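Local coordinates for protein putative prolyl-tRNA synthetase (Leishmania major, PDB 5XIL) that probably attaches proline to its cognate tRNA at the expense of ATP, supplying prolyl-tRNA for protein synthesis, at residues 7-13 against 273-279; 192-196 against 406-410; 217-223 against 429-433. One frame throughout, in Å; residues are numbered along the deposited sequence. Where two conformers were deposited one is given.

In the fold
The three contacts lie close together on the class II catalytic core: the centre of interaction 3 is about 13 Å from that of interaction 1 and about 12 Å from that of interaction 2, and interactions 1 and 2 are about 17 Å apart. Along the chain the first segments come in the order 7-13, 192-196, 217-223, and their partners follow in the same order, 273-279, 406-410, 429-433, so all three connections cross. Neighbouring strands 195-198 and 210-218 carry interactions 2 and 3, while Val-275 of interaction 1 touches Ala-406 of interaction 2. Together they join the N-terminal loop, helix 387-412 and the C-terminal domain to the core.

Interaction 1: 7-13 against 273-279; sequences AKREENF and IMVHGDN
The backbone oxygen of Met-274 takes a hydrogen bond from Arg-9 NH1 at 2.8 Å, with a weak second one from NH2. Arg-9 is modelled in two conformers, and its side-chain bonds are those of the one described. Water 1 bridges this oxygen and NH2, although its short approach to the arginine makes the details doubtful. This carbonyl belongs to the last turn of helix 267-276, which with strand 253-265 before it corresponds to the strand-helix unit of class II motif 3. A guanidinium placed at the C-terminal end of a helix probably meets a favourable field from the helix dipole.

NH1 reaches the Met-274 oxygen within the guanidinium plane but from above the carbonyl plane. The bend at chi3 (53°) turns the group onto the helix end, with Gly-277 O over one face and Phe-13 CE1 over the opposite one. Trp-16 adds a cation-pi contact.

Asn-279 fastens the loop that follows the helix to the N-terminal segment. Its OD1 accepts from the Arg-9 backbone N at 2.8 Å in a nearly straight bond (171°), while ND2 donates to Glu-10 OE1, also at 2.8 Å. With one bond to each end, the amide has a defined flip. Its plane stands 78° from the Glu-10 carboxylate, which uses the syn lone pair of OE1. The neighbouring Asp-278 turns away from this contact and forms a salt bridge with Arg-373.

Further along the N-terminal segment, Asn-12 N-caps helix 13-23, and Phe-13, the first residue of that helix, packs against Ile-218 as well as Met-274. Phe-13 and Met-274 cross at about a right angle, with Phe-13 CZ 3.7 Å from Met-274 CG. The sulfur makes a Met-aromatic contact, SD lying at the ring edge 5.1 Å from the Phe-13 centroid.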
ATOM      1  N   ALA A   7      21.446 -26.366   9.474  1.00 29.51           N
ATOM      2  CA  ALA A   7      21.160 -26.786  10.848  1.00 26.58           C
ATOM      3  C   ALA A   7      19.730 -27.238  10.863  1.00 27.79           C
ATOM      4  O   ALA A   7      18.938 -26.711  10.076  1.00 26.16           O
ATOM      5  CB  ALA A   7      21.343 -25.655  11.817  1.00 27.14           C
ATOM      6  N   LYS A   8      19.420 -28.198  11.732  1.00 24.33           N
ATOM      7  CA  LYS A   8      18.058 -28.642  11.951  1.00 24.68           C
ATOM      8  C   LYS A   8      17.382 -27.698  12.944  1.00 26.05           C
ATOM      9  O   LYS A   8      18.050 -27.148  13.876  1.00 23.47           O
ATOM     10  CB  LYS A   8      18.002 -30.084  12.469  1.00 26.37           C
ATOM     11  CG  LYS A   8      18.250 -31.138  11.426  1.00 30.57           C
ATOM     12  CD  LYS A   8      17.826 -32.533  11.892  1.00 36.76           C
ATOM     13  CE  LYS A   8      18.236 -33.545  10.819  1.00 44.97           C
ATOM     14  NZ  LYS A   8      17.772 -34.957  11.001  1.00 49.59           N
ATOM     15  N   ARG A   9      16.066 -27.511  12.750  1.00 23.37           N
ATOM     16  CA  ARG A   9      15.300 -26.628  13.661  0.58 24.00           C
ATOM     17  C   ARG A   9      15.396 -27.081  15.098  1.00 26.62           C
ATOM     18  O   ARG A   9      15.475 -26.248  16.007  1.00 25.06           O
ATOM     19  CB  ARG A   9      13.834 -26.638  13.310  0.58 23.47           C
ATOM     20  CG  ARG A   9      13.495 -25.806  12.132  0.58 21.61           C
ATOM     21  CD  ARG A   9      12.189 -26.269  11.523  0.58 20.43           C
ATOM     22  NE  ARG A   9      11.155 -26.306  12.528  0.58 20.61           N
ATOM     23  CZ  ARG A   9      10.307 -25.297  12.780  0.58 20.95           C
ATOM     24  NH1 ARG A   9      10.354 -24.156  12.109  0.58 16.47           N
ATOM     25  NH2 ARG A   9       9.436 -25.450  13.755  0.58 21.11           N
ATOM     26  N   GLU A  10      15.368 -28.402  15.284  1.00 28.12           N
ATOM     27  CA  GLU A  10      15.334 -29.066  16.629  1.00 29.10           C
ATOM     28  C   GLU A  10      16.671 -28.998  17.321  1.00 28.54           C
ATOM     29  O   GLU A  10      16.745 -29.216  18.543  1.00 34.56           O
ATOM     30  CB  GLU A  10      14.922 -30.549  16.506  1.00 29.94           C
ATOM     31  CG  GLU A  10      13.513 -30.805  15.950  1.00 32.43           C
ATOM     32  CD  GLU A  10      13.374 -30.716  14.416  1.00 34.98           C
ATOM     33  OE1 GLU A  10      14.391 -30.690  13.690  1.00 26.14           O
ATOM     34  OE2 GLU A  10      12.203 -30.641  13.929  1.00 40.46           O
ATOM     35  N   GLU A  11      17.715 -28.626  16.574  1.00 26.50           N
ATOM     36  CA  GLU A  11      19.071 -28.650  17.097  0.60 25.04           C
ATOM     37  C   GLU A  11      19.715 -27.338  17.296  1.00 27.17           C
ATOM     38  O   GLU A  11      20.397 -27.164  18.294  1.00 27.42           O
ATOM     39  CB  GLU A  11      19.973 -29.497  16.217  0.60 24.61           C
ATOM     40  CG  GLU A  11      19.497 -30.923  16.145  0.60 24.21           C
ATOM     41  CD  GLU A  11      19.393 -31.583  17.502  0.60 23.17           C
ATOM     42  OE1 GLU A  11      20.294 -31.386  18.336  0.60 20.65           O
ATOM     43  OE2 GLU A  11      18.427 -32.331  17.719  0.60 24.62           O
ATOM     44  N   ASN A  12      19.513 -26.396  16.375  1.00 22.96           N
ATOM     45  CA  ASN A  12      20.029 -25.071  16.529  1.00 21.74           C
ATOM     46  C   ASN A  12      19.131 -24.076  15.779  1.00 21.34           C
ATOM     47  O   ASN A  12      19.379 -23.730  14.657  1.00 18.06           O
ATOM     48  CB  ASN A  12      21.421 -24.938  15.977  1.00 24.64           C
ATOM     49  CG  ASN A  12      22.019 -23.617  16.321  1.00 25.74           C
ATOM     50  OD1 ASN A  12      21.311 -22.626  16.587  1.00 28.96           O
ATOM     51  ND2 ASN A  12      23.337 -23.559  16.282  1.00 33.99           N
ATOM     52  N   PHE A  13      18.090 -23.642  16.443  1.00 20.62           N
ATOM     53  CA  PHE A  13      17.038 -22.878  15.763  1.00 18.85           C
ATOM     54  C   PHE A  13      17.484 -21.553  15.239  1.00 20.67           C
ATOM     55  O   PHE A  13      17.131 -21.177  14.143  1.00 17.69           O
ATOM     56  CB  PHE A  13      15.876 -22.721  16.730  1.00 19.63           C
ATOM     57  CG  PHE A  13      14.620 -22.180  16.102  1.00 17.91           C
ATOM     58  CD1 PHE A  13      14.015 -22.849  15.072  1.00 17.07           C
ATOM     59  CD2 PHE A  13      14.041 -21.016  16.579  1.00 18.88           C
ATOM     60  CE1 PHE A  13      12.854 -22.419  14.506  1.00 18.75           C
ATOM     61  CE2 PHE A  13      12.899 -20.558  15.998  1.00 18.56           C
ATOM     62  CZ  PHE A  13      12.283 -21.259  14.981  1.00 19.60           C
ATOM     63  N   ILE A 273       7.638 -17.821   9.163  1.00  9.73           N
ATOM     64  CA  ILE A 273       8.849 -18.613   8.927  1.00 11.68           C
ATOM     65  C   ILE A 273       9.107 -19.624  10.002  1.00 11.11           C
ATOM     66  O   ILE A 273       9.296 -20.816   9.734  1.00 11.40           O
ATOM     67  CB  ILE A 273      10.055 -17.695   8.784  1.00 11.59           C
ATOM     68  CG1 ILE A 273       9.968 -16.824   7.515  1.00 12.49           C
ATOM     69  CG2 ILE A 273      11.366 -18.505   8.749  1.00 12.43           C
ATOM     70  CD1 ILE A 273      10.847 -15.613   7.599  1.00 13.33           C
ATOM     71  N   MET A 274       8.984 -19.174  11.239  1.00 11.34           N
ATOM     72  CA  MET A 274       9.267 -20.024  12.378  1.00 11.36           C
ATOM     73  C   MET A 274       8.235 -21.124  12.521  1.00 11.16           C
ATOM     74  O   MET A 274       8.553 -22.260  13.005  1.00 12.23           O
ATOM     75  CB  MET A 274       9.269 -19.162  13.649  1.00 11.77           C
ATOM     76  CG  MET A 274      10.452 -18.272  13.727  1.00 12.93           C
ATOM     77  SD  MET A 274      10.684 -17.483  15.280  1.00 17.34           S
ATOM     78  CE  MET A 274      12.113 -16.576  14.699  1.00 22.76           C
ATOM     79  N   VAL A 275       6.997 -20.825  12.152  1.00 10.15           N
ATOM     80  CA  VAL A 275       5.916 -21.799  12.294  1.00  9.73           C
ATOM     81  C   VAL A 275       5.959 -22.878  11.193  1.00 11.18           C
ATOM     82  O   VAL A 275       5.795 -24.080  11.459  1.00 11.07           O
ATOM     83  CB  VAL A 275       4.537 -21.098  12.369  1.00 10.61           C
ATOM     84  CG1 VAL A 275       3.405 -22.120  12.301  1.00 11.23           C
ATOM     85  CG2 VAL A 275       4.423 -20.293  13.666  1.00 10.71           C
ATOM     86  N   HIS A 276       6.223 -22.480   9.963  1.00 10.80           N
ATOM     87  CA  HIS A 276       6.068 -23.415   8.836  1.00 12.04           C
ATOM     88  C   HIS A 276       7.324 -23.974   8.240  1.00 11.91           C
ATOM     89  O   HIS A 276       7.273 -24.999   7.517  1.00 13.99           O
ATOM     90  CB  HIS A 276       5.298 -22.717   7.714  1.00 11.14           C
ATOM     91  CG  HIS A 276       3.903 -22.374   8.059  1.00 10.83           C
ATOM     92  ND1 HIS A 276       2.941 -23.306   8.390  1.00 11.10           N
ATOM     93  CD2 HIS A 276       3.293 -21.190   8.064  1.00 10.24           C
ATOM     94  CE1 HIS A 276       1.801 -22.692   8.580  1.00 11.87           C
ATOM     95  NE2 HIS A 276       2.007 -21.398   8.437  1.00 11.79           N
ATOM     96  N   GLY A 277       8.439 -23.322   8.461  1.00 14.36           N
ATOM     97  CA  GLY A 277       9.690 -23.712   7.879  1.00 14.49           C
ATOM     98  C   GLY A 277      10.040 -25.082   8.405  1.00 15.72           C
ATOM     99  O   GLY A 277       9.628 -25.469   9.508  1.00 15.61           O
ATOM    100  N   ASP A 278      10.755 -25.874   7.594  1.00 17.07           N
ATOM    101  CA  ASP A 278      11.143 -27.219   8.033  1.00 14.33           C
ATOM    102  C   ASP A 278      12.604 -27.454   7.813  1.00 15.90           C
ATOM    103  O   ASP A 278      13.380 -26.510   7.507  1.00 15.78           O
ATOM    104  CB  ASP A 278      10.246 -28.267   7.395  1.00 16.20           C
ATOM    105  CG  ASP A 278      10.446 -28.375   5.846  1.00 12.77           C
ATOM    106  OD1 ASP A 278      11.413 -27.832   5.398  1.00 12.01           O
ATOM    107  OD2 ASP A 278       9.523 -28.976   5.184  1.00 16.31           O
ATOM    108  N   ASN A 279      13.058 -28.712   8.005  1.00 17.02           N
ATOM    109  CA  ASN A 279      14.504 -28.936   7.851  1.00 19.01           C
ATOM    110  C   ASN A 279      15.069 -28.873   6.421  1.00 20.45           C
ATOM    111  O   ASN A 279      16.301 -28.790   6.210  1.00 19.25           O
ATOM    112  CB  ASN A 279      14.924 -30.193   8.627  1.00 18.78           C
ATOM    113  CG  ASN A 279      14.858 -29.939  10.125  1.00 20.68           C
ATOM    114  OD1 ASN A 279      15.027 -28.813  10.541  1.00 23.18           O
ATOM    115  ND2 ASN A 279      14.452 -30.917  10.883  1.00 21.25           N
TER
HETATM  116  O   HOH W   1       8.728 -23.558  15.301  1.00 19.40           O

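Interaction 2: 192-196 against 406-410; sequences VPVVR and AKETM
Pro-193 pushes its ring into a shallow hollow on helix 387-412, walled by Ala-406 at one end and Met-410, one turn further on, at the other. Between them the backbone of Lys-407 forms the floor. The ring carbons spread their contacts over these three residues: Pro-193 CD rests 3.6 Å from Ala-406 CB, Pro-193 CG sits 3.8 Å from Lys-407 N, and Pro-193 CB meets the methyl CE of Met-410 at 3.7 Å.

Met-410 shapes the far wall. With CG anti to the backbone N (chi1 178°) its side chain reaches out from the helix toward Val-195, and the bend at chi3 (73°) sets CE beside the CB corner of the proline ring. Met-410 SD lies 3.9 Å from Pro-193 CB and, more loosely, 4.3 Å from Val-195 CG2.

Val-194 points the other way, into helix 168-189 and strand 210-218, while Ala-406 also carries Val-275 of helix 267-276. The contact therefore joins the catalytic core to the long helix that leads from the anticodon-binding domain into the C-terminal domain. In the same turn as Met-410, Thr-409 O is hydrogen-bonded to ND1 of His-413, a magnesium ligand just past the helix end.

No hydrogen bond crosses between the segments, and the proline nitrogen carries no hydrogen to offer. What meets is ring CH, methyl and thioether, so this junction depends on apolar shape fit and dispersion.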
ATOM      1  N   VAL A 192      -1.266 -19.543  10.078  1.00 10.86           N
ATOM      2  CA  VAL A 192      -0.708 -19.630  11.438  1.00 10.42           C
ATOM      3  C   VAL A 192      -1.862 -19.585  12.429  1.00 10.36           C
ATOM      4  O   VAL A 192      -2.631 -18.666  12.396  1.00  9.17           O
ATOM      5  CB  VAL A 192       0.227 -18.403  11.706  1.00 11.02           C
ATOM      6  CG1 VAL A 192       0.605 -18.350  13.193  1.00 11.92           C
ATOM      7  CG2 VAL A 192       1.466 -18.468  10.815  1.00 11.40           C
ATOM      8  N   PRO A 193      -1.918 -20.523  13.387  1.00 10.87           N
ATOM      9  CA  PRO A 193      -2.964 -20.466  14.343  1.00 10.70           C
ATOM     10  C   PRO A 193      -2.599 -19.508  15.488  1.00 11.22           C
ATOM     11  O   PRO A 193      -1.430 -19.324  15.787  1.00 10.31           O
ATOM     12  CB  PRO A 193      -3.041 -21.890  14.861  1.00 11.85           C
ATOM     13  CG  PRO A 193      -1.626 -22.380  14.804  1.00 13.54           C
ATOM     14  CD  PRO A 193      -1.102 -21.737  13.518  1.00 11.88           C
ATOM     15  N   VAL A 194      -3.629 -19.010  16.141  1.00 10.95           N
ATOM     16  CA  VAL A 194      -3.425 -18.027  17.177  1.00 11.40           C
ATOM     17  C   VAL A 194      -4.307 -18.362  18.363  1.00 10.54           C
ATOM     18  O   VAL A 194      -5.370 -19.033  18.190  1.00 11.73           O
ATOM     19  CB  VAL A 194      -3.723 -16.584  16.694  1.00 10.94           C
ATOM     20  CG1 VAL A 194      -2.872 -16.223  15.537  1.00 11.90           C
ATOM     21  CG2 VAL A 194      -5.194 -16.362  16.382  1.00 13.21           C
ATOM     22  N   VAL A 195      -3.951 -17.802  19.515  1.00 10.35           N
ATOM     23  CA  VAL A 195      -4.856 -17.730  20.686  1.00 12.40           C
ATOM     24  C   VAL A 195      -5.346 -16.302  20.915  1.00 11.65           C
ATOM     25  O   VAL A 195      -4.559 -15.445  21.263  1.00 10.94           O
ATOM     26  CB  VAL A 195      -4.172 -18.294  21.987  1.00 12.66           C
ATOM     27  CG1 VAL A 195      -5.088 -18.137  23.196  1.00 12.98           C
ATOM     28  CG2 VAL A 195      -3.896 -19.773  21.769  1.00 15.08           C
ATOM     29  N   ARG A 196      -6.619 -16.029  20.659  1.00 12.40           N
ATOM     30  CA  ARG A 196      -7.198 -14.704  20.967  1.00 11.70           C
ATOM     31  C   ARG A 196      -7.397 -14.635  22.443  1.00 11.98           C
ATOM     32  O   ARG A 196      -7.999 -15.537  23.030  1.00 12.39           O
ATOM     33  CB  ARG A 196      -8.567 -14.583  20.281  1.00 12.45           C
ATOM     34  CG  ARG A 196      -8.549 -14.634  18.762  1.00 11.30           C
ATOM     35  CD  ARG A 196      -9.914 -15.117  18.276  1.00 12.94           C
ATOM     36  NE  ARG A 196     -10.101 -15.078  16.825  1.00 13.49           N
ATOM     37  CZ  ARG A 196      -9.662 -15.961  15.966  1.00 13.31           C
ATOM     38  NH1 ARG A 196      -8.946 -16.963  16.369  1.00 14.19           N
ATOM     39  NH2 ARG A 196     -10.025 -15.847  14.680  1.00 13.77           N
ATOM     40  N   ALA A 406      -0.196 -27.006  11.683  1.00 11.64           N
ATOM     41  CA  ALA A 406       0.246 -26.012  12.682  1.00 11.96           C
ATOM     42  C   ALA A 406      -0.702 -25.943  13.851  1.00 11.20           C
ATOM     43  O   ALA A 406      -0.217 -25.928  14.985  1.00 11.70           O
ATOM     44  CB  ALA A 406       0.417 -24.647  12.035  1.00 12.60           C
ATOM     45  N   LYS A 407      -2.009 -25.956  13.621  1.00 12.12           N
ATOM     46  CA  LYS A 407      -2.995 -25.912  14.704  1.00 14.00           C
ATOM     47  C   LYS A 407      -2.854 -27.126  15.671  1.00 15.36           C
ATOM     48  O   LYS A 407      -2.934 -26.981  16.933  1.00 12.97           O
ATOM     49  CB  LYS A 407      -4.390 -25.811  14.131  1.00 16.37           C
ATOM     50  CG  LYS A 407      -5.471 -25.507  15.133  1.00 21.00           C
ATOM     51  CD  LYS A 407      -6.853 -25.579  14.509  1.00 28.51           C
ATOM     52  CE  LYS A 407      -7.972 -25.600  15.569  1.00 37.19           C
ATOM     53  NZ  LYS A 407      -8.018 -24.246  16.195  1.00 41.81           N
ATOM     54  N   GLU A 408      -2.665 -28.296  15.086  1.00 15.73           N
ATOM     55  CA  GLU A 408      -2.439 -29.565  15.830  1.00 17.43           C
ATOM     56  C   GLU A 408      -1.169 -29.512  16.693  1.00 15.84           C
ATOM     57  O   GLU A 408      -1.169 -29.926  17.861  1.00 17.06           O
ATOM     58  CB  GLU A 408      -2.303 -30.770  14.850  1.00 18.42           C
ATOM     59  CG  GLU A 408      -1.937 -32.071  15.552  1.00 21.05           C
ATOM     60  CD  GLU A 408      -1.676 -33.257  14.598  1.00 24.07           C
ATOM     61  OE1 GLU A 408      -0.500 -33.481  14.224  1.00 28.00           O
ATOM     62  OE2 GLU A 408      -2.651 -33.943  14.238  1.00 24.61           O
ATOM     63  N   THR A 409      -0.083 -29.061  16.126  1.00 15.64           N
ATOM     64  CA  THR A 409       1.110 -28.875  16.830  1.00 16.40           C
ATOM     65  C   THR A 409       0.873 -27.892  18.066  1.00 16.08           C
ATOM     66  O   THR A 409       1.320 -28.182  19.220  1.00 15.30           O
ATOM     67  CB  THR A 409       2.174 -28.374  15.878  1.00 19.35           C
ATOM     68  OG1 THR A 409       2.448 -29.412  14.899  1.00 19.25           O
ATOM     69  CG2 THR A 409       3.391 -28.032  16.609  1.00 19.04           C
ATOM     70  N   MET A 410       0.181 -26.778  17.810  1.00 14.53           N
ATOM     71  CA  MET A 410      -0.135 -25.813  18.808  1.00 14.60           C
ATOM     72  C   MET A 410      -0.909 -26.404  19.914  1.00 15.26           C
ATOM     73  O   MET A 410      -0.516 -26.214  21.099  1.00 16.56           O
ATOM     74  CB  MET A 410      -0.806 -24.558  18.220  1.00 16.34           C
ATOM     75  CG  MET A 410      -1.207 -23.487  19.270  1.00 18.81           C
ATOM     76  SD  MET A 410      -2.209 -22.116  18.626  1.00 22.37           S
ATOM     77  CE  MET A 410      -3.784 -22.918  18.373  1.00 27.92           C
TER

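Interaction 3: 217-223 against 429-433; sequences FIEAVGR and RKCLI. With MG (magnesium ion), chain F.
The ring of Phe-217 meets the backbone of Lys-430 at its edge, where Lys-430 O lies near the ring plane, 3.5 Å from CZ. Over one face comes Glu-219 N, offset toward the rim. Leu-432 approaches obliquely, with its CG 3.6 Å from Phe-217 CD1 and both methyls close behind. His-413 adds another ring contact, its plane about 30° from that of the phenylalanine. With CG anti to the backbone N (chi1 170°), Phe-217 reaches from strand 210-218 toward the C-terminal domain.

Beyond the ring the chain turns tightly. Gly-222 and Arg-223 both face Ile-218, a G1 beta bulge, and Gly-222 has the positive phi (66°) of its first position. Lacking a side chain, it lets the two backbones come very close: its CA is only 3.7 Å from Lys-430 CA. The Lys-430 chain then runs alongside the turn, CD 3.7 Å from Ala-220 O. Water 2 lies 2.8 Å from both Gly-222 O and Cys-431 O and can donate to either, though it has more acceptors in reach than protons.

Glu-219, bent at chi2, binds magnesium through OE2 at 2.2 Å. Waters 3, 4, 5 and 6 and NE2 of His-413 complete six ligands. The ion is therefore largely hydrated, and the 429-433 segment reaches it through water: water 3 donates to Arg-429 O at 2.6 Å, and water 4 sits 2.7 Å from both Glu-219 O and Lys-430 O. Only one carboxylate and one imidazole touch the metal directly.

Here a hairpin of the antiparallel class II synthetase core, turned through its G1 bulge, meets the start of strand 432-437 in the C-terminal domain of prolyl-tRNA synthetase, with a magnesium site at the seam.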
ATOM      1  N   PHE A 217       2.692 -19.584  18.778  1.00 12.79           N
ATOM      2  CA  PHE A 217       3.548 -20.552  19.437  1.00 11.75           C
ATOM      3  C   PHE A 217       4.661 -20.969  18.518  1.00 12.66           C
ATOM      4  O   PHE A 217       4.397 -21.359  17.331  1.00 11.23           O
ATOM      5  CB  PHE A 217       2.727 -21.748  19.888  1.00 12.15           C
ATOM      6  CG  PHE A 217       3.561 -22.901  20.364  1.00 12.09           C
ATOM      7  CD1 PHE A 217       4.303 -22.787  21.504  1.00 11.17           C
ATOM      8  CD2 PHE A 217       3.638 -24.104  19.651  1.00 12.97           C
ATOM      9  CE1 PHE A 217       5.064 -23.842  21.968  1.00 12.02           C
ATOM     10  CE2 PHE A 217       4.371 -25.164  20.128  1.00 13.34           C
ATOM     11  CZ  PHE A 217       5.098 -25.007  21.297  1.00 13.69           C
ATOM     12  N   ILE A 218       5.868 -20.879  19.040  1.00 10.61           N
ATOM     13  CA  ILE A 218       7.100 -21.283  18.328  1.00 11.90           C
ATOM     14  C   ILE A 218       7.590 -22.605  18.856  1.00 12.98           C
ATOM     15  O   ILE A 218       8.371 -22.714  19.863  1.00 13.52           O
ATOM     16  CB  ILE A 218       8.170 -20.204  18.395  1.00 11.83           C
ATOM     17  CG1 ILE A 218       7.643 -18.826  18.126  1.00 12.80           C
ATOM     18  CG2 ILE A 218       9.362 -20.501  17.458  1.00 11.64           C
ATOM     19  CD1 ILE A 218       7.027 -18.596  16.801  1.00 13.24           C
ATOM     20  N   GLU A 219       7.188 -23.661  18.152  1.00 13.13           N
ATOM     21  CA  GLU A 219       7.393 -25.013  18.612  1.00 15.24           C
ATOM     22  C   GLU A 219       8.845 -25.386  18.796  1.00 15.36           C
ATOM     23  O   GLU A 219       9.165 -26.147  19.694  1.00 15.32           O
ATOM     24  CB  GLU A 219       6.734 -26.007  17.622  1.00 18.07           C
ATOM     25  CG  GLU A 219       6.480 -27.388  18.276  1.00 21.46           C
ATOM     26  CD  GLU A 219       7.504 -28.436  17.923  1.00 27.80           C
ATOM     27  OE1 GLU A 219       7.928 -28.387  16.743  1.00 29.85           O
ATOM     28  OE2 GLU A 219       7.789 -29.350  18.790  1.00 26.60           O
ATOM     29  N   ALA A 220       9.713 -24.917  17.909  1.00 14.83           N
ATOM     30  CA  ALA A 220      11.098 -25.416  17.897  1.00 17.05           C
ATOM     31  C   ALA A 220      11.789 -25.081  19.176  1.00 18.39           C
ATOM     32  O   ALA A 220      12.678 -25.782  19.595  1.00 17.35           O
ATOM     33  CB  ALA A 220      11.871 -24.829  16.754  1.00 17.53           C
ATOM     34  N   VAL A 221      11.403 -23.971  19.789  1.00 15.60           N
ATOM     35  CA  VAL A 221      12.034 -23.500  21.034  1.00 17.03           C
ATOM     36  C   VAL A 221      11.068 -23.474  22.233  1.00 16.04           C
ATOM     37  O   VAL A 221      11.497 -23.182  23.319  1.00 15.91           O
ATOM     38  CB  VAL A 221      12.752 -22.150  20.901  1.00 17.07           C
ATOM     39  CG1 VAL A 221      14.028 -22.262  20.052  1.00 20.68           C
ATOM     40  CG2 VAL A 221      11.876 -20.982  20.405  1.00 16.66           C
ATOM     41  N   GLY A 222       9.815 -23.818  22.020  1.00 13.08           N
ATOM     42  CA  GLY A 222       8.831 -23.891  23.036  1.00 12.65           C
ATOM     43  C   GLY A 222       8.513 -22.543  23.641  1.00 13.90           C
ATOM     44  O   GLY A 222       8.332 -22.441  24.861  1.00 15.54           O
ATOM     45  N   ARG A 223       8.403 -21.535  22.808  1.00 12.11           N
ATOM     46  CA  ARG A 223       8.146 -20.162  23.299  1.00 12.19           C
ATOM     47  C   ARG A 223       6.963 -19.544  22.667  1.00 12.53           C
ATOM     48  O   ARG A 223       6.599 -19.818  21.494  1.00 11.21           O
ATOM     49  CB  ARG A 223       9.346 -19.279  23.104  1.00 14.36           C
ATOM     50  CG  ARG A 223      10.625 -19.748  23.775  1.00 15.26           C
ATOM     51  CD  ARG A 223      11.783 -18.773  23.658  1.00 17.99           C
ATOM     52  NE  ARG A 223      12.793 -19.259  24.588  1.00 23.35           N
ATOM     53  CZ  ARG A 223      13.010 -18.789  25.828  1.00 21.96           C
ATOM     54  NH1 ARG A 223      12.411 -17.667  26.278  1.00 20.87           N
ATOM     55  NH2 ARG A 223      13.889 -19.427  26.592  1.00 22.01           N
ATOM     56  N   ARG A 429       9.657 -29.143  28.418  1.00 14.16           N
ATOM     57  CA  ARG A 429       9.248 -30.023  27.336  1.00 16.14           C
ATOM     58  C   ARG A 429       8.885 -29.160  26.117  1.00 14.57           C
ATOM     59  O   ARG A 429       8.296 -29.652  25.154  1.00 14.85           O
ATOM     60  CB  ARG A 429       8.052 -30.877  27.758  1.00 18.43           C
ATOM     61  CG  ARG A 429       8.431 -32.233  28.333  1.00 24.93           C
ATOM     62  CD  ARG A 429       7.224 -33.151  28.424  1.00 26.42           C
ATOM     63  NE  ARG A 429       6.354 -32.803  29.544  1.00 29.86           N
ATOM     64  CZ  ARG A 429       6.638 -33.060  30.817  1.00 31.18           C
ATOM     65  NH1 ARG A 429       7.770 -33.670  31.136  1.00 33.09           N
ATOM     66  NH2 ARG A 429       5.788 -32.707  31.771  1.00 29.23           N
ATOM     67  N   LYS A 430       9.242 -27.875  26.168  1.00 13.32           N
ATOM     68  CA  LYS A 430       8.964 -26.961  25.113  1.00 14.33           C
ATOM     69  C   LYS A 430       7.455 -26.815  24.824  1.00 13.10           C
ATOM     70  O   LYS A 430       7.026 -26.759  23.639  1.00 11.46           O
ATOM     71  CB  LYS A 430       9.726 -27.344  23.860  1.00 17.74           C
ATOM     72  CG  LYS A 430      11.236 -27.256  24.094  1.00 23.27           C
ATOM     73  CD  LYS A 430      11.962 -27.563  22.780  1.00 29.25           C
ATOM     74  CE  LYS A 430      13.448 -27.767  23.016  1.00 35.75           C
ATOM     75  NZ  LYS A 430      13.642 -29.005  23.876  1.00 38.91           N
ATOM     76  N   CYS A 431       6.695 -26.755  25.907  1.00 12.50           N
ATOM     77  CA  CYS A 431       5.238 -26.544  25.862  1.00 12.00           C
ATOM     78  C   CYS A 431       4.838 -25.203  26.480  1.00 11.49           C
ATOM     79  O   CYS A 431       5.580 -24.680  27.331  1.00 10.44           O
ATOM     80  CB  CYS A 431       4.572 -27.650  26.617  1.00 12.51           C
ATOM     81  SG  CYS A 431       4.711 -29.266  25.808  1.00 15.67           S
ATOM     82  N   LEU A 432       3.664 -24.717  26.114  1.00 11.56           N
ATOM     83  CA  LEU A 432       2.960 -23.647  26.815  1.00 10.96           C
ATOM     84  C   LEU A 432       2.085 -24.311  27.799  1.00 11.58           C
ATOM     85  O   LEU A 432       1.793 -25.542  27.714  1.00 11.36           O
ATOM     86  CB  LEU A 432       2.140 -22.776  25.894  1.00 11.63           C
ATOM     87  CG  LEU A 432       2.825 -22.177  24.688  1.00 11.40           C
ATOM     88  CD1 LEU A 432       1.912 -21.237  23.930  1.00 11.20           C
ATOM     89  CD2 LEU A 432       4.108 -21.515  25.090  1.00 11.94           C
ATOM     90  N   ILE A 433       1.593 -23.507  28.749  1.00 11.87           N
ATOM     91  CA  ILE A 433       0.835 -24.064  29.858  1.00 11.88           C
ATOM     92  C   ILE A 433      -0.432 -23.302  30.066  1.00 13.44           C
ATOM     93  O   ILE A 433      -0.419 -22.065  30.121  1.00 14.06           O
ATOM     94  CB  ILE A 433       1.674 -23.976  31.165  1.00 13.22           C
ATOM     95  CG1 ILE A 433       2.882 -24.929  31.090  1.00 13.55           C
ATOM     96  CG2 ILE A 433       0.800 -24.336  32.377  1.00 12.79           C
ATOM     97  CD1 ILE A 433       3.933 -24.711  32.193  1.00 15.74           C
TER
HETATM   98 MG    MG F1005       7.540 -30.069  20.874  0.66 17.60          MG
HETATM   99  O   HOH W   2       6.944 -22.185  27.273  1.00  9.87           O
HETATM  100  O   HOH W   3       7.450 -30.809  22.942  1.00 19.32           O
HETATM  101  O   HOH W   4       7.790 -27.904  21.290  1.00 15.76           O
HETATM  102  O   HOH W   5       7.284 -32.031  20.474  1.00 29.44           O
HETATM  103  O   HOH W   6       9.436 -30.084  20.771  1.00 24.16           O